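Local coordinates for protein metallopeptidase containing co-catalytic metalloactive site (Shewanella denitrificans OS217, PDB 3B2Y) that probably acts as a zinc-dependent carboxypeptidase-like hydrolase of the peptidase M14 family, at residues 67-72 / 265-270; 178-183 / 241-246; 182-187 / 221-226. One frame throughout, in Å; residues are numbered along the deposited sequence.

In the fold
Strand 68-73 is the first of the mixed sheet along the chain and lies between strands 102-106 and 165-172. Strands 102-106, 165-172, 179-183, 221-223 and 242-248 follow it. Helix 253-271 ends the run. Contact 1 (67-72 with 265-270) closes the longest loop, with 192 residues between its segments, and fixes the last helix to the sheet. Contact 2 (178-183 with 241-246) is nested inside that loop and pairs two sheet strands. Contact 3 (182-187 with 221-226) also lies inside it. It starts from the same strand as contact 2, shares Ser182 and Phe183 with it, and adds edge strand 221-223. Contact 2 touches both others: Leu241 meets His270, and Val180 meets Ile222.

Contact 1 of 3, residues 67-72 / 265-270; sequences PSLLIS and GQFIAH
The Phe267 ring reaches from helix 265-270 to strand 68-72 and rests between Leu69 and Ile71, two residues apart on the strand. This packing is apolar. Leu69 CB lies 3.8 Å from Phe267 CE2, and its two methyls, CD1 and CD2, come up beside CE2 and CZ of the same ring. Ile71 brings CG1, 3.9 Å from Phe267 CE2, as the two side chains slide past each other in opposite directions. With CG trans to its own backbone N (chi1 167°), Phe267 sends its ring out from the helix to the strand.

A looser apolar contact joins Leu69 CD1 to Ile268 CG1 at 4.5 Å. Leu70 O also lies 3.9 Å from Phe267 CE2. Strand and helix run nearly antiparallel, at 170°, with axes 10.3 Å apart.

Around them, Leu103 of strand 102-106 touches Leu69, Ile71 and Ile268, while Phe89 of helix 81-92 meets Ile71 and Ile268. This is helix-on-sheet packing in an alpha/beta fold. Losing the ring to an alanine here would probably open a gap between Leu69 and Ile71. With only apolar side chains meeting between the two segments, helix and strand are probably held by close fit and burial from water.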
ATOM      1  N   PRO A  67      -2.523  14.420  12.782  1.00 32.04           N
ATOM      2  CA  PRO A  67      -3.265  13.745  11.750  1.00 28.94           C
ATOM      3  C   PRO A  67      -3.088  12.226  11.820  1.00 32.19           C
ATOM      4  O   PRO A  67      -2.077  11.716  12.320  1.00 31.54           O
ATOM      5  CB  PRO A  67      -2.683  14.327  10.455  1.00 34.25           C
ATOM      6  CG  PRO A  67      -1.289  14.781  10.837  1.00 36.34           C
ATOM      7  CD  PRO A  67      -1.415  15.228  12.238  1.00 29.58           C
ATOM      8  N   SER A  68      -4.078  11.518  11.308  1.00 29.25           N
ATOM      9  CA  SER A  68      -4.066  10.064  11.308  1.00 29.69           C
ATOM     10  C   SER A  68      -3.970   9.613   9.864  1.00 28.51           C
ATOM     11  O   SER A  68      -4.826   9.917   9.055  1.00 30.43           O
ATOM     12  CB  SER A  68      -5.328   9.484  11.944  1.00 32.58           C
ATOM     13  OG  SER A  68      -5.433   9.809  13.336  1.00 31.39           O
ATOM     14  N   LEU A  69      -2.908   8.870   9.581  1.00 26.35           N
ATOM     15  CA  LEU A  69      -2.593   8.431   8.237  1.00 24.91           C
ATOM     16  C   LEU A  69      -2.383   6.922   8.317  1.00 22.96           C
ATOM     17  O   LEU A  69      -1.886   6.403   9.346  1.00 27.19           O
ATOM     18  CB  LEU A  69      -1.324   9.050   7.686  1.00 24.48           C
ATOM     19  CG  LEU A  69      -1.174  10.555   7.656  1.00 29.55           C
ATOM     20  CD1 LEU A  69       0.229  10.875   7.094  1.00 27.74           C
ATOM     21  CD2 LEU A  69      -2.267  11.234   6.863  1.00 28.33           C
ATOM     22  N   LEU A  70      -2.809   6.266   7.271  1.00 23.60           N
ATOM     23  CA  LEU A  70      -2.667   4.854   7.055  1.00 26.28           C
ATOM     24  C   LEU A  70      -1.877   4.612   5.781  1.00 25.69           C
ATOM     25  O   LEU A  70      -2.187   5.162   4.745  1.00 28.07           O
ATOM     26  CB  LEU A  70      -4.050   4.211   6.985  1.00 24.96           C
ATOM     27  CG  LEU A  70      -4.098   2.698   6.694  1.00 28.50           C
ATOM     28  CD1 LEU A  70      -3.396   1.924   7.825  1.00 29.55           C
ATOM     29  CD2 LEU A  70      -5.577   2.251   6.517  1.00 28.65           C
ATOM     30  N   ILE A  71      -0.916   3.690   5.815  1.00 26.36           N
ATOM     31  CA  ILE A  71      -0.263   3.183   4.613  1.00 26.22           C
ATOM     32  C   ILE A  71      -0.442   1.653   4.628  1.00 26.24           C
ATOM     33  O   ILE A  71      -0.273   1.003   5.676  1.00 29.00           O
ATOM     34  CB  ILE A  71       1.277   3.483   4.577  1.00 29.88           C
ATOM     35  CG1 ILE A  71       1.543   4.977   4.691  1.00 28.56           C
ATOM     36  CG2 ILE A  71       1.932   2.987   3.280  1.00 36.82           C
ATOM     37  CD1 ILE A  71       3.029   5.279   5.009  1.00 32.61           C
ATOM     38  N   SER A  72      -0.924   1.144   3.501  1.00 28.93           N
ATOM     39  CA  SER A  72      -1.165  -0.257   3.332  1.00 30.46           C
ATOM     40  C   SER A  72      -0.494  -0.782   2.071  1.00 31.56           C
ATOM     41  O   SER A  72      -0.216  -0.062   1.116  1.00 30.32           O
ATOM     42  CB  SER A  72      -2.669  -0.531   3.268  1.00 32.98           C
ATOM     43  OG  SER A  72      -3.248   0.145   2.145  1.00 40.08           O
ATOM     44  N   GLY A 265       7.270   8.505   1.650  1.00 31.74           N
ATOM     45  CA  GLY A 265       7.901   9.657   2.244  1.00 32.74           C
ATOM     46  C   GLY A 265       7.223  10.932   1.818  1.00 32.48           C
ATOM     47  O   GLY A 265       7.039  11.831   2.624  1.00 33.18           O
ATOM     48  N   GLN A 266       6.840  10.998   0.542  1.00 29.49           N
ATOM     49  CA  GLN A 266       6.100  12.176   0.011  1.00 30.74           C
ATOM     50  C   GLN A 266       4.690  12.274   0.608  1.00 29.42           C
ATOM     51  O   GLN A 266       4.153  13.398   0.851  1.00 28.21           O
ATOM     52  CB  GLN A 266       6.054  12.093  -1.518  1.00 27.41           C
ATOM     53  CG  GLN A 266       5.270  13.233  -2.208  1.00 30.34           C
ATOM     54  CD  GLN A 266       5.716  14.570  -1.788  1.00 36.59           C
ATOM     55  OE1 GLN A 266       6.902  14.792  -1.611  1.00 41.67           O
ATOM     56  NE2 GLN A 266       4.775  15.496  -1.615  1.00 44.74           N
ATOM     57  N   PHE A 267       4.058  11.126   0.840  1.00 29.32           N
ATOM     58  CA  PHE A 267       2.674  11.114   1.387  1.00 28.30           C
ATOM     59  C   PHE A 267       2.705  11.767   2.783  1.00 31.04           C
ATOM     60  O   PHE A 267       1.913  12.644   3.119  1.00 31.51           O
ATOM     61  CB  PHE A 267       2.201   9.647   1.414  1.00 30.17           C
ATOM     62  CG  PHE A 267       0.956   9.388   2.208  1.00 29.58           C
ATOM     63  CD1 PHE A 267      -0.290   9.825   1.770  1.00 34.19           C
ATOM     64  CD2 PHE A 267       0.999   8.665   3.371  1.00 32.67           C
ATOM     65  CE1 PHE A 267      -1.462   9.530   2.518  1.00 28.11           C
ATOM     66  CE2 PHE A 267      -0.159   8.389   4.086  1.00 31.80           C
ATOM     67  CZ  PHE A 267      -1.368   8.853   3.669  1.00 30.65           C
ATOM     68  N   ILE A 268       3.668  11.337   3.568  1.00 28.03           N
ATOM     69  CA  ILE A 268       3.924  11.860   4.914  1.00 33.22           C
ATOM     70  C   ILE A 268       4.356  13.319   4.897  1.00 30.36           C
ATOM     71  O   ILE A 268       3.848  14.093   5.677  1.00 29.98           O
ATOM     72  CB  ILE A 268       4.967  11.022   5.665  1.00 31.61           C
ATOM     73  CG1 ILE A 268       4.402   9.648   6.069  1.00 36.15           C
ATOM     74  CG2 ILE A 268       5.453  11.760   6.959  1.00 37.48           C
ATOM     75  CD1 ILE A 268       5.156   9.078   7.258  1.00 58.40           C
ATOM     76  N   ALA A 269       5.240  13.705   3.971  1.00 30.57           N
ATOM     77  CA  ALA A 269       5.596  15.109   3.820  1.00 31.51           C
ATOM     78  C   ALA A 269       4.392  16.040   3.524  1.00 31.13           C
ATOM     79  O   ALA A 269       4.367  17.197   3.966  1.00 31.46           O
ATOM     80  CB  ALA A 269       6.663  15.300   2.742  1.00 30.62           C
ATOM     81  N   HIS A 270       3.426  15.557   2.750  1.00 27.46           N
ATOM     82  CA  HIS A 270       2.270  16.377   2.348  1.00 25.05           C
ATOM     83  C   HIS A 270       1.265  16.430   3.449  1.00 28.28           C
ATOM     84  O   HIS A 270       0.765  17.492   3.779  1.00 27.93           O
ATOM     85  CB  HIS A 270       1.588  15.835   1.085  1.00 27.73           C
ATOM     86  CG  HIS A 270       0.531  16.753   0.576  1.00 30.37           C
ATOM     87  ND1 HIS A 270      -0.778  16.691   0.989  1.00 35.60           N
ATOM     88  CD2 HIS A 270       0.616  17.810  -0.248  1.00 31.57           C
ATOM     89  CE1 HIS A 270      -1.460  17.666   0.424  1.00 31.15           C
ATOM     90  NE2 HIS A 270      -0.642  18.343  -0.353  1.00 39.63           N
TER

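Contact 2 of 3, residues 178-183 / 241-246; sequences TYVYSF and LAACSE
Thr178 opens the pairing from its side chain: OG1 donates to Glu246 O at 2.9 Å, from above the carbonyl plane. With OG1 anti to the backbone N (chi1 -165°), the hydroxyl is brought to that oxygen. The same oxygen also accepts Tyr179 N, so two donors grip it.

Tyr179 returns the backbone bond by accepting Glu246 N. Its ring and the Glu246 side chain lie side by side and point the same way. Glu246 CB sits over the middle of one ring face, 3.8 Å from the centroid of the Tyr179 ring, a CH-pi contact. The carboxylate plane is only 20° from the ring plane. Tyr179 OH bonds to Asp172 and also takes a water that donates to it at 2.6 Å. That water meets Tyr181 OH and gives a weak bond to Glu246 OE2. Glu246 is the predicted proton donor/acceptor, and its side chain lies about 5 Å from the bound nickel ion.

Val180 faces the other way and packs CG2 against Ala243 CB at 4.0 Å. The strands are antiparallel neighbours in the mixed sheet of this M14 fold, with hydrogen-bonded pairs at Tyr179, Tyr181 and Phe183 and non-hydrogen-bonded ones at Val180 and Ser182.

Tyr181 N donates to Cys244 O at 2.8 Å, and Cys244 N returns the bond to Tyr181 O. Cys244 SG stands obliquely to the Tyr181 ring. Glu246 OE2 approaches the ring edge, 3.5 Å from Tyr181 CE1, with ring and carboxylate planes 61° apart.

Ser182 is paired with Ala243, and its OG bonds to Ser193 of helix 191-201.

Phe183 exchanges backbone bonds with Ala242. Ala242 O lies at the edge of the Phe183 ring, and Phe183 CD1 packs on Ala242 CB at 3.9 Å.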
ATOM      1  N   THR A 178       5.051   4.331 -14.689  1.00 28.38           N
ATOM      2  CA  THR A 178       4.349   4.498 -13.435  1.00 28.19           C
ATOM      3  C   THR A 178       3.114   5.432 -13.467  1.00 28.55           C
ATOM      4  O   THR A 178       2.936   6.301 -14.349  1.00 29.55           O
ATOM      5  CB  THR A 178       5.341   4.981 -12.357  1.00 32.91           C
ATOM      6  OG1 THR A 178       4.780   4.826 -11.057  1.00 33.07           O
ATOM      7  CG2 THR A 178       5.700   6.483 -12.600  1.00 28.08           C
ATOM      8  N   TYR A 179       2.253   5.255 -12.451  1.00 25.38           N
ATOM      9  CA  TYR A 179       1.101   6.133 -12.352  1.00 28.72           C
ATOM     10  C   TYR A 179       0.540   6.020 -10.955  1.00 26.37           C
ATOM     11  O   TYR A 179       1.033   5.232 -10.170  1.00 32.13           O
ATOM     12  CB  TYR A 179       0.041   5.847 -13.449  1.00 26.86           C
ATOM     13  CG  TYR A 179      -0.521   4.461 -13.428  1.00 33.94           C
ATOM     14  CD1 TYR A 179       0.167   3.396 -14.003  1.00 39.06           C
ATOM     15  CD2 TYR A 179      -1.760   4.205 -12.844  1.00 29.83           C
ATOM     16  CE1 TYR A 179      -0.354   2.106 -13.989  1.00 33.57           C
ATOM     17  CE2 TYR A 179      -2.308   2.923 -12.858  1.00 39.58           C
ATOM     18  CZ  TYR A 179      -1.595   1.872 -13.420  1.00 33.09           C
ATOM     19  OH  TYR A 179      -2.132   0.600 -13.391  1.00 40.74           O
ATOM     20  N   VAL A 180      -0.428   6.880 -10.667  1.00 29.77           N
ATOM     21  CA  VAL A 180      -1.041   6.952  -9.378  1.00 26.00           C
ATOM     22  C   VAL A 180      -2.559   7.146  -9.523  1.00 29.84           C
ATOM     23  O   VAL A 180      -3.024   7.965 -10.320  1.00 28.35           O
ATOM     24  CB  VAL A 180      -0.458   8.101  -8.542  1.00 30.12           C
ATOM     25  CG1 VAL A 180      -0.737   9.509  -9.188  1.00 25.79           C
ATOM     26  CG2 VAL A 180      -1.078   8.042  -7.184  1.00 39.44           C
ATOM     27  N   TYR A 181      -3.335   6.385  -8.767  1.00 25.87           N
ATOM     28  CA  TYR A 181      -4.751   6.703  -8.593  1.00 29.11           C
ATOM     29  C   TYR A 181      -4.884   7.706  -7.462  1.00 32.25           C
ATOM     30  O   TYR A 181      -4.255   7.543  -6.441  1.00 27.85           O
ATOM     31  CB  TYR A 181      -5.514   5.469  -8.135  1.00 28.77           C
ATOM     32  CG  TYR A 181      -5.626   4.352  -9.115  1.00 33.27           C
ATOM     33  CD1 TYR A 181      -4.650   3.363  -9.204  1.00 36.03           C
ATOM     34  CD2 TYR A 181      -6.738   4.246  -9.914  1.00 34.21           C
ATOM     35  CE1 TYR A 181      -4.784   2.327 -10.075  1.00 40.77           C
ATOM     36  CE2 TYR A 181      -6.897   3.205 -10.774  1.00 40.15           C
ATOM     37  CZ  TYR A 181      -5.931   2.249 -10.869  1.00 34.69           C
ATOM     38  OH  TYR A 181      -6.116   1.218 -11.784  1.00 45.96           O
ATOM     39  N   SER A 182      -5.737   8.700  -7.576  1.00 29.22           N
ATOM     40  CA  SER A 182      -5.901   9.632  -6.465  1.00 31.36           C
ATOM     41  C   SER A 182      -7.366  10.032  -6.248  1.00 28.13           C
ATOM     42  O   SER A 182      -8.160  10.006  -7.170  1.00 30.47           O
ATOM     43  CB  SER A 182      -5.010  10.875  -6.676  1.00 31.41           C
ATOM     44  OG  SER A 182      -5.637  11.811  -7.468  1.00 45.90           O
ATOM     45  N   PHE A 183      -7.677  10.426  -5.016  1.00 25.49           N
ATOM     46  CA  PHE A 183      -9.009  10.894  -4.585  1.00 22.96           C
ATOM     47  C   PHE A 183      -8.787  12.149  -3.727  1.00 26.50           C
ATOM     48  O   PHE A 183      -8.063  12.117  -2.737  1.00 27.78           O
ATOM     49  CB  PHE A 183      -9.751   9.816  -3.776  1.00 33.59           C
ATOM     50  CG  PHE A 183      -9.813   8.436  -4.450  1.00 28.81           C
ATOM     51  CD1 PHE A 183      -8.688   7.605  -4.499  1.00 28.55           C
ATOM     52  CD2 PHE A 183     -10.965   7.997  -5.024  1.00 36.50           C
ATOM     53  CE1 PHE A 183      -8.746   6.365  -5.101  1.00 34.94           C
ATOM     54  CE2 PHE A 183     -11.012   6.777  -5.622  1.00 32.67           C
ATOM     55  CZ  PHE A 183      -9.900   5.961  -5.649  1.00 37.33           C
ATOM     56  N   LEU A 241      -8.109  12.322   1.910  1.00 31.63           N
ATOM     57  CA  LEU A 241      -7.248  12.204   0.734  1.00 30.02           C
ATOM     58  C   LEU A 241      -6.840  10.698   0.655  1.00 24.57           C
ATOM     59  O   LEU A 241      -6.748   9.985   1.667  1.00 27.64           O
ATOM     60  CB  LEU A 241      -5.998  13.080   0.882  1.00 30.12           C
ATOM     61  CG  LEU A 241      -6.035  14.585   1.037  1.00 28.59           C
ATOM     62  CD1 LEU A 241      -4.664  15.158   1.447  1.00 32.76           C
ATOM     63  CD2 LEU A 241      -6.551  15.145  -0.255  1.00 28.30           C
ATOM     64  N   ALA A 242      -6.774  10.195  -0.570  1.00 26.95           N
ATOM     65  CA  ALA A 242      -6.302   8.850  -0.789  1.00 29.49           C
ATOM     66  C   ALA A 242      -5.523   8.737  -2.056  1.00 28.16           C
ATOM     67  O   ALA A 242      -5.801   9.400  -3.049  1.00 27.68           O
ATOM     68  CB  ALA A 242      -7.477   7.777  -0.747  1.00 27.17           C
ATOM     69  N   ALA A 243      -4.592   7.802  -2.054  1.00 28.83           N
ATOM     70  CA  ALA A 243      -3.891   7.484  -3.298  1.00 30.26           C
ATOM     71  C   ALA A 243      -3.527   6.012  -3.357  1.00 34.20           C
ATOM     72  O   ALA A 243      -3.380   5.360  -2.366  1.00 28.41           O
ATOM     73  CB  ALA A 243      -2.623   8.353  -3.466  1.00 26.68           C
ATOM     74  N   CYS A 244      -3.402   5.510  -4.570  1.00 35.02           N
ATOM     75  CA  CYS A 244      -2.869   4.172  -4.782  1.00 33.34           C
ATOM     76  C   CYS A 244      -1.748   4.314  -5.788  1.00 33.89           C
ATOM     77  O   CYS A 244      -2.007   4.687  -6.949  1.00 33.00           O
ATOM     78  CB  CYS A 244      -3.989   3.297  -5.306  1.00 36.24           C
ATOM     79  SG  CYS A 244      -3.481   1.652  -5.811  1.00 44.49           S
ATOM     80  N   SER A 245      -0.506   4.123  -5.349  1.00 30.84           N
ATOM     81  CA  SER A 245       0.600   4.193  -6.302  1.00 32.92           C
ATOM     82  C   SER A 245       0.703   2.872  -7.043  1.00 29.38           C
ATOM     83  O   SER A 245       0.386   1.783  -6.507  1.00 34.44           O
ATOM     84  CB  SER A 245       1.900   4.537  -5.609  1.00 35.42           C
ATOM     85  OG  SER A 245       2.112   3.719  -4.491  1.00 35.83           O
ATOM     86  N   GLU A 246       1.173   2.955  -8.276  1.00 32.98           N
ATOM     87  CA  GLU A 246       1.394   1.788  -9.105  1.00 31.63           C
ATOM     88  C   GLU A 246       2.805   1.863  -9.692  1.00 32.28           C
ATOM     89  O   GLU A 246       3.017   2.590 -10.703  1.00 33.06           O
ATOM     90  CB  GLU A 246       0.391   1.776 -10.253  1.00 34.72           C
ATOM     91  CG  GLU A 246      -1.067   1.555  -9.833  1.00 34.80           C
ATOM     92  CD  GLU A 246      -1.401   0.099  -9.557  1.00 41.56           C
ATOM     93  OE1 GLU A 246      -0.513  -0.774  -9.705  1.00 49.34           O
ATOM     94  OE2 GLU A 246      -2.568  -0.168  -9.180  1.00 48.19           O
TER
HETATM   95  O   HOH W   1      -3.931  -0.400 -11.783  1.00 41.37           O

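Contact 3 of 3, residues 182-187 / 221-226; sequences SFEPTQ and VIFNHF
Ser182 O takes Asn224 N at 2.7 Å in an almost straight bond, 177° at the hydrogen. A water also donates to Ser182 O and accepts from His225 N. Two residues back along the other strand, Ser182 N donates to Ile222 O at 2.8 Å. These bonds flank the parallel pair of Ser182 with Phe223.

Beyond the strands, the Asn224 side chain takes over from the backbone. Its ND2 donates to Glu184 O at 3.1 Å, and that oxygen lies almost in the amide plane. Glu184 N gives a weak bond to Asn224 OD1. The amide is thus held at both ends, which limits its rotation.

The turning chain runs along the edge of the Phe223 ring. Asn224 CG lies over one face, and Ser182 OG comes to the ring edge. Thr186 O and Gln187 O reach the edge at CE2, Gln187 O at 3.3 Å from Phe223 CE2. Pro185 centres an inverse gamma turn here.

Phe183 points an edge at the face of Phe226 in a T-shaped stack, with centroids 5.0 Å apart and planes at 72°.

Helix 230-236 covers this pair through Val235, which touches both rings. Helix 191-201 supplies Ser193, whose OG bonds to Glu184 OE2, and also touches Phe223 of edge strand 221-223.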
ATOM      1  N   SER A 182      -5.737   8.700  -7.576  1.00 29.22           N
ATOM      2  CA  SER A 182      -5.901   9.632  -6.465  1.00 31.36           C
ATOM      3  C   SER A 182      -7.366  10.032  -6.248  1.00 28.13           C
ATOM      4  O   SER A 182      -8.160  10.006  -7.170  1.00 30.47           O
ATOM      5  CB  SER A 182      -5.010  10.875  -6.676  1.00 31.41           C
ATOM      6  OG  SER A 182      -5.637  11.811  -7.468  1.00 45.90           O
ATOM      7  N   PHE A 183      -7.677  10.426  -5.016  1.00 25.49           N
ATOM      8  CA  PHE A 183      -9.009  10.894  -4.585  1.00 22.96           C
ATOM      9  C   PHE A 183      -8.787  12.149  -3.727  1.00 26.50           C
ATOM     10  O   PHE A 183      -8.063  12.117  -2.737  1.00 27.78           O
ATOM     11  CB  PHE A 183      -9.751   9.816  -3.776  1.00 33.59           C
ATOM     12  CG  PHE A 183      -9.813   8.436  -4.450  1.00 28.81           C
ATOM     13  CD1 PHE A 183      -8.688   7.605  -4.499  1.00 28.55           C
ATOM     14  CD2 PHE A 183     -10.965   7.997  -5.024  1.00 36.50           C
ATOM     15  CE1 PHE A 183      -8.746   6.365  -5.101  1.00 34.94           C
ATOM     16  CE2 PHE A 183     -11.012   6.777  -5.622  1.00 32.67           C
ATOM     17  CZ  PHE A 183      -9.900   5.961  -5.649  1.00 37.33           C
ATOM     18  N   GLU A 184      -9.373  13.264  -4.152  1.00 27.71           N
ATOM     19  CA  GLU A 184      -9.436  14.495  -3.360  1.00 31.30           C
ATOM     20  C   GLU A 184     -10.845  15.042  -3.479  1.00 31.26           C
ATOM     21  O   GLU A 184     -11.507  14.828  -4.510  1.00 32.07           O
ATOM     22  CB  GLU A 184      -8.447  15.565  -3.867  1.00 33.84           C
ATOM     23  CG  GLU A 184      -6.997  15.050  -3.973  1.00 30.11           C
ATOM     24  CD  GLU A 184      -5.975  16.158  -4.195  1.00 36.44           C
ATOM     25  OE1 GLU A 184      -6.158  17.276  -3.662  1.00 48.12           O
ATOM     26  OE2 GLU A 184      -4.983  15.917  -4.915  1.00 41.18           O
ATOM     27  N   PRO A 185     -11.302  15.797  -2.466  1.00 32.40           N
ATOM     28  CA  PRO A 185     -12.626  16.422  -2.548  1.00 33.55           C
ATOM     29  C   PRO A 185     -12.576  17.742  -3.328  1.00 36.50           C
ATOM     30  O   PRO A 185     -12.928  18.787  -2.800  1.00 42.25           O
ATOM     31  CB  PRO A 185     -12.980  16.653  -1.075  1.00 32.85           C
ATOM     32  CG  PRO A 185     -11.659  16.994  -0.452  1.00 35.09           C
ATOM     33  CD  PRO A 185     -10.636  16.120  -1.197  1.00 31.81           C
ATOM     34  N   THR A 186     -12.156  17.664  -4.584  1.00 34.28           N
ATOM     35  CA  THR A 186     -11.974  18.810  -5.453  1.00 37.99           C
ATOM     36  C   THR A 186     -12.270  18.312  -6.863  1.00 37.26           C
ATOM     37  O   THR A 186     -12.296  17.091  -7.090  1.00 36.90           O
ATOM     38  CB  THR A 186     -10.506  19.397  -5.369  1.00 36.74           C
ATOM     39  OG1 THR A 186      -9.545  18.422  -5.788  1.00 43.49           O
ATOM     40  CG2 THR A 186     -10.164  19.852  -3.952  1.00 40.75           C
ATOM     41  N   GLN A 187     -12.471  19.251  -7.787  1.00 37.36           N
ATOM     42  CA  GLN A 187     -12.720  18.963  -9.217  1.00 36.24           C
ATOM     43  C   GLN A 187     -11.526  18.357  -9.906  1.00 36.79           C
ATOM     44  O   GLN A 187     -11.654  17.394 -10.682  1.00 36.20           O
ATOM     45  CB  GLN A 187     -13.055  20.263  -9.991  1.00 37.30           C
ATOM     46  CG  GLN A 187     -14.328  20.931  -9.579  1.00 39.40           C
ATOM     47  CD  GLN A 187     -15.336  19.929  -9.126  1.00 50.37           C
ATOM     48  OE1 GLN A 187     -15.801  19.096  -9.912  1.00 45.91           O
ATOM     49  NE2 GLN A 187     -15.646  19.955  -7.830  1.00 65.36           N
ATOM     50  N   VAL A 221      -1.876  10.382 -13.623  1.00 26.71           N
ATOM     51  CA  VAL A 221      -2.851  10.392 -12.548  1.00 28.69           C
ATOM     52  C   VAL A 221      -4.172   9.856 -13.078  1.00 29.20           C
ATOM     53  O   VAL A 221      -4.554  10.170 -14.219  1.00 29.80           O
ATOM     54  CB  VAL A 221      -3.030  11.813 -11.989  1.00 31.55           C
ATOM     55  CG1 VAL A 221      -4.144  11.847 -10.943  1.00 32.91           C
ATOM     56  CG2 VAL A 221      -1.706  12.274 -11.352  1.00 29.14           C
ATOM     57  N   ILE A 222      -4.795   8.956 -12.305  1.00 27.97           N
ATOM     58  CA  ILE A 222      -6.209   8.598 -12.491  1.00 29.72           C
ATOM     59  C   ILE A 222      -6.976   9.184 -11.304  1.00 31.35           C
ATOM     60  O   ILE A 222      -6.718   8.810 -10.162  1.00 25.69           O
ATOM     61  CB  ILE A 222      -6.384   7.065 -12.543  1.00 32.47           C
ATOM     62  CG1 ILE A 222      -5.772   6.495 -13.823  1.00 30.50           C
ATOM     63  CG2 ILE A 222      -7.873   6.647 -12.403  1.00 31.70           C
ATOM     64  CD1 ILE A 222      -5.003   5.136 -13.535  1.00 37.22           C
ATOM     65  N   PHE A 223      -7.919  10.081 -11.572  1.00 27.42           N
ATOM     66  CA  PHE A 223      -8.484  10.888 -10.501  1.00 30.39           C
ATOM     67  C   PHE A 223      -9.949  10.562 -10.152  1.00 31.39           C
ATOM     68  O   PHE A 223     -10.833  10.594 -11.002  1.00 30.37           O
ATOM     69  CB  PHE A 223      -8.353  12.351 -10.892  1.00 32.22           C
ATOM     70  CG  PHE A 223      -8.711  13.307  -9.804  1.00 30.64           C
ATOM     71  CD1 PHE A 223      -7.985  13.342  -8.643  1.00 34.19           C
ATOM     72  CD2 PHE A 223      -9.754  14.225  -9.978  1.00 36.57           C
ATOM     73  CE1 PHE A 223      -8.290  14.249  -7.638  1.00 34.44           C
ATOM     74  CE2 PHE A 223     -10.061  15.123  -8.971  1.00 38.70           C
ATOM     75  CZ  PHE A 223      -9.314  15.109  -7.791  1.00 24.55           C
ATOM     76  N   ASN A 224     -10.189  10.257  -8.881  1.00 28.51           N
ATOM     77  CA  ASN A 224     -11.541  10.091  -8.376  1.00 29.99           C
ATOM     78  C   ASN A 224     -12.321   9.027  -9.126  1.00 29.78           C
ATOM     79  O   ASN A 224     -13.508   9.181  -9.370  1.00 30.72           O
ATOM     80  CB  ASN A 224     -12.308  11.413  -8.351  1.00 26.44           C
ATOM     81  CG  ASN A 224     -12.012  12.249  -7.094  1.00 30.88           C
ATOM     82  OD1 ASN A 224     -11.411  11.769  -6.140  1.00 28.30           O
ATOM     83  ND2 ASN A 224     -12.470  13.479  -7.094  1.00 34.69           N
ATOM     84  N   HIS A 225     -11.641   7.937  -9.447  1.00 31.40           N
ATOM     85  CA  HIS A 225     -12.276   6.777 -10.063  1.00 33.32           C
ATOM     86  C   HIS A 225     -12.690   5.801  -8.928  1.00 31.38           C
ATOM     87  O   HIS A 225     -11.869   5.118  -8.391  1.00 32.79           O
ATOM     88  CB  HIS A 225     -11.277   6.093 -11.000  1.00 37.18           C
ATOM     89  CG  HIS A 225     -11.754   4.776 -11.546  1.00 48.69           C
ATOM     90  ND1 HIS A 225     -12.524   4.677 -12.687  1.00 48.77           N
ATOM     91  CD2 HIS A 225     -11.560   3.500 -11.106  1.00 41.12           C
ATOM     92  CE1 HIS A 225     -12.784   3.399 -12.930  1.00 51.91           C
ATOM     93  NE2 HIS A 225     -12.220   2.665 -11.979  1.00 48.33           N
ATOM     94  N   PHE A 226     -13.959   5.777  -8.587  1.00 31.22           N
ATOM     95  CA  PHE A 226     -14.453   4.896  -7.542  1.00 24.97           C
ATOM     96  C   PHE A 226     -14.800   3.500  -8.018  1.00 29.61           C
ATOM     97  O   PHE A 226     -15.377   3.307  -9.038  1.00 30.92           O
ATOM     98  CB  PHE A 226     -15.590   5.516  -6.779  1.00 27.06           C
ATOM     99  CG  PHE A 226     -15.199   6.688  -5.966  1.00 27.69           C
ATOM    100  CD1 PHE A 226     -15.015   7.913  -6.537  1.00 36.42           C
ATOM    101  CD2 PHE A 226     -15.016   6.579  -4.606  1.00 35.41           C
ATOM    102  CE1 PHE A 226     -14.645   8.984  -5.791  1.00 32.33           C
ATOM    103  CE2 PHE A 226     -14.658   7.655  -3.883  1.00 31.65           C
ATOM    104  CZ  PHE A 226     -14.478   8.858  -4.480  1.00 38.97           C
TER
HETATM  105  O   HOH W   2      -8.889   7.443  -8.459  1.00 31.95           O